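Local coordinates for protein sqt1 (Chaetomium thermophilum, PDB 4ZN4) that probably acts as a dedicated chaperone in ribosome biogenesis, capturing a newly made ribosomal protein as it emerges from the ribosome, at residues V404-R409 with G462-G467. Sequence-based numbering, arbitrary orientation.
Sequences VFDTSR and GTAGPG
R409 lays one face of its guanidinium over the backbone between A464 and G465, with the carbonyl carbon of A464 3.5 Å above the guanidinium plane and displaced toward its rim. Glycine suits position 465 because the arginine CD lies just 3.6 Å from G465 CA, where a CB would run into it. A bend at chi3 (-57°) swings the guanidinium round to the D406 carboxylate, which it meets side-on: NE and NH1 both donate to OD2, each at 2.8 Å. OD2 lies in the guanidinium plane, yet it uses its anti lone pair only toward NE, while NH1 comes in from above the carboxylate plane. This salt bridge fixes the rotation of the flat group and presents its face to the loop. NH1 also comes within 3.0 Å of T463 O, but at too poor an angle for a hydrogen bond. The aspartate has further partners, a salt bridge from R414 to OD1 and a hydrogen bond between the T468 hydroxyl and OD2; the same hydroxyl is hydrogen-bonded to G465 N and so ties the loop to the carboxylate. Cut back to alanine, R409 would probably leave OD2 of D406 with the T468 hydroxyl but no cationic partner, and open a gap over G465. Farther along, water joins the segments: one molecule donates to S408 O and P466 O, while another links S408 OG to G467 O. The small, polar serine suits this solvent-bridged margin, and G467 adopts a positive phi (79°) that glycine tolerates easily. D406 to R409 form a type I beta turn, closed by the hydrogen bond from R409 N to D406 O, between strands 402-406 and 412-417. The contact thus packs the outer hairpin of one WD40 beta-propeller blade against the long loop between strands 453-458 and 491-496 of the next blade.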
ATOM      1  N   VAL A 404       3.507 -13.477 -11.263  1.00 22.10           N
ATOM      2  CA  VAL A 404       2.549 -14.190 -10.410  1.00 23.63           C
ATOM      3  C   VAL A 404       3.083 -15.566 -10.022  1.00 23.36           C
ATOM      4  O   VAL A 404       3.471 -16.371 -10.885  1.00 22.85           O
ATOM      5  CB  VAL A 404       1.208 -14.375 -11.131  1.00 26.41           C
ATOM      6  CG1 VAL A 404       0.167 -14.995 -10.205  1.00 23.64           C
ATOM      7  CG2 VAL A 404       0.718 -13.038 -11.730  1.00 27.58           C
ATOM      8  N   PHE A 405       3.071 -15.843  -8.726  1.00 23.12           N
ATOM      9  CA  PHE A 405       3.607 -17.091  -8.187  1.00 21.72           C
ATOM     10  C   PHE A 405       2.532 -17.876  -7.455  1.00 22.61           C
ATOM     11  O   PHE A 405       1.636 -17.269  -6.830  1.00 24.57           O
ATOM     12  CB  PHE A 405       4.759 -16.789  -7.213  1.00 21.54           C
ATOM     13  CG  PHE A 405       5.850 -15.944  -7.807  1.00 23.17           C
ATOM     14  CD1 PHE A 405       6.942 -16.548  -8.423  1.00 23.42           C
ATOM     15  CD2 PHE A 405       5.789 -14.553  -7.756  1.00 25.42           C
ATOM     16  CE1 PHE A 405       7.950 -15.795  -8.983  1.00 24.40           C
ATOM     17  CE2 PHE A 405       6.806 -13.787  -8.314  1.00 25.98           C
ATOM     18  CZ  PHE A 405       7.888 -14.402  -8.919  1.00 22.71           C
ATOM     19  N   ASP A 406       2.661 -19.203  -7.468  1.00 22.64           N
ATOM     20  CA  ASP A 406       1.707 -20.123  -6.837  1.00 20.72           C
ATOM     21  C   ASP A 406       2.200 -20.439  -5.433  1.00 21.40           C
ATOM     22  O   ASP A 406       3.171 -21.200  -5.273  1.00 23.30           O
ATOM     23  CB  ASP A 406       1.587 -21.431  -7.641  1.00 19.90           C
ATOM     24  CG  ASP A 406       0.566 -21.341  -8.782  1.00 27.93           C
ATOM     25  OD1 ASP A 406      -0.030 -20.258  -8.968  1.00 26.42           O
ATOM     26  OD2 ASP A 406       0.331 -22.372  -9.469  1.00 28.92           O
ATOM     27  N   THR A 407       1.536 -19.890  -4.427  1.00 21.40           N
ATOM     28  CA  THR A 407       2.070 -19.933  -3.065  1.00 23.75           C
ATOM     29  C   THR A 407       2.078 -21.344  -2.456  1.00 25.91           C
ATOM     30  O   THR A 407       2.840 -21.622  -1.511  1.00 28.15           O
ATOM     31  CB  THR A 407       1.274 -19.007  -2.133  1.00 23.87           C
ATOM     32  OG1 THR A 407      -0.083 -19.473  -2.072  1.00 28.00           O
ATOM     33  CG2 THR A 407       1.282 -17.511  -2.637  1.00 23.98           C
ATOM     34  N   SER A 408       1.218 -22.231  -2.948  1.00 21.94           N
ATOM     35  CA  SER A 408       1.179 -23.570  -2.389  1.00 26.59           C
ATOM     36  C   SER A 408       2.061 -24.541  -3.185  1.00 27.81           C
ATOM     37  O   SER A 408       2.028 -25.760  -2.948  1.00 29.49           O
ATOM     38  CB  SER A 408      -0.253 -24.108  -2.347  1.00 31.14           C
ATOM     39  OG  SER A 408      -0.756 -24.243  -3.662  1.00 27.64           O
ATOM     40  N   ARG A 409       2.804 -24.019  -4.158  1.00 23.70           N
ATOM     41  CA  ARG A 409       3.676 -24.870  -4.973  1.00 18.78           C
ATOM     42  C   ARG A 409       5.109 -24.370  -4.944  1.00 24.38           C
ATOM     43  O   ARG A 409       5.753 -24.256  -5.990  1.00 24.79           O
ATOM     44  CB  ARG A 409       3.166 -24.926  -6.420  1.00 20.03           C
ATOM     45  CG  ARG A 409       1.761 -25.528  -6.508  1.00 21.36           C
ATOM     46  CD  ARG A 409       1.422 -25.977  -7.947  1.00 25.94           C
ATOM     47  NE  ARG A 409       1.538 -24.871  -8.886  1.00 24.80           N
ATOM     48  CZ  ARG A 409       2.495 -24.755  -9.804  1.00 27.84           C
ATOM     49  NH1 ARG A 409       2.497 -23.697 -10.606  1.00 25.48           N
ATOM     50  NH2 ARG A 409       3.446 -25.686  -9.937  1.00 22.87           N
ATOM     51  N   GLY A 462      -2.082 -19.347 -17.048  1.00 34.42           N
ATOM     52  CA  GLY A 462      -0.660 -19.579 -16.844  1.00 31.89           C
ATOM     53  C   GLY A 462      -0.364 -21.012 -16.422  1.00 33.34           C
ATOM     54  O   GLY A 462      -1.224 -21.896 -16.522  1.00 33.20           O
ATOM     55  N   THR A 463       0.852 -21.246 -15.939  1.00 30.14           N
ATOM     56  CA  THR A 463       1.263 -22.584 -15.518  1.00 27.86           C
ATOM     57  C   THR A 463       0.842 -22.822 -14.076  1.00 29.71           C
ATOM     58  O   THR A 463       1.485 -22.351 -13.138  1.00 31.41           O
ATOM     59  CB  THR A 463       2.797 -22.799 -15.651  1.00 31.84           C
ATOM     60  OG1 THR A 463       3.494 -21.706 -15.034  1.00 31.97           O
ATOM     61  CG2 THR A 463       3.206 -22.896 -17.112  1.00 31.57           C
ATOM     62  N   ALA A 464      -0.262 -23.537 -13.912  1.00 28.20           N
ATOM     63  CA  ALA A 464      -0.789 -23.862 -12.596  1.00 32.46           C
ATOM     64  C   ALA A 464      -0.372 -25.276 -12.230  1.00 34.14           C
ATOM     65  O   ALA A 464       0.408 -25.911 -12.955  1.00 34.96           O
ATOM     66  CB  ALA A 464      -2.324 -23.728 -12.573  1.00 32.31           C
ATOM     67  N   GLY A 465      -0.867 -25.765 -11.096  1.00 31.51           N
ATOM     68  CA  GLY A 465      -0.552 -27.117 -10.680  1.00 30.44           C
ATOM     69  C   GLY A 465      -1.567 -27.589  -9.666  1.00 32.88           C
ATOM     70  O   GLY A 465      -2.556 -26.887  -9.401  1.00 31.27           O
ATOM     71  N   PRO A 466      -1.318 -28.764  -9.064  1.00 31.02           N
ATOM     72  CA  PRO A 466      -2.286 -29.307  -8.095  1.00 33.78           C
ATOM     73  C   PRO A 466      -2.660 -28.318  -6.990  1.00 33.56           C
ATOM     74  O   PRO A 466      -1.782 -27.719  -6.349  1.00 34.23           O
ATOM     75  CB  PRO A 466      -1.561 -30.540  -7.530  1.00 35.60           C
ATOM     76  CG  PRO A 466      -0.609 -30.961  -8.678  1.00 33.06           C
ATOM     77  CD  PRO A 466      -0.152 -29.649  -9.270  1.00 30.37           C
ATOM     78  N   GLY A 467      -3.964 -28.153  -6.778  1.00 29.66           N
ATOM     79  CA  GLY A 467      -4.463 -27.231  -5.772  1.00 33.18           C
ATOM     80  C   GLY A 467      -4.472 -25.744  -6.140  1.00 33.36           C
ATOM     81  O   GLY A 467      -4.897 -24.915  -5.326  1.00 32.25           O
TER
HETATM   82  O   HOH W   1      -0.138 -27.380  -4.024  1.00 29.79           O
HETATM   83  O   HOH W   2      -3.458 -24.598  -3.054  1.00 33.78           O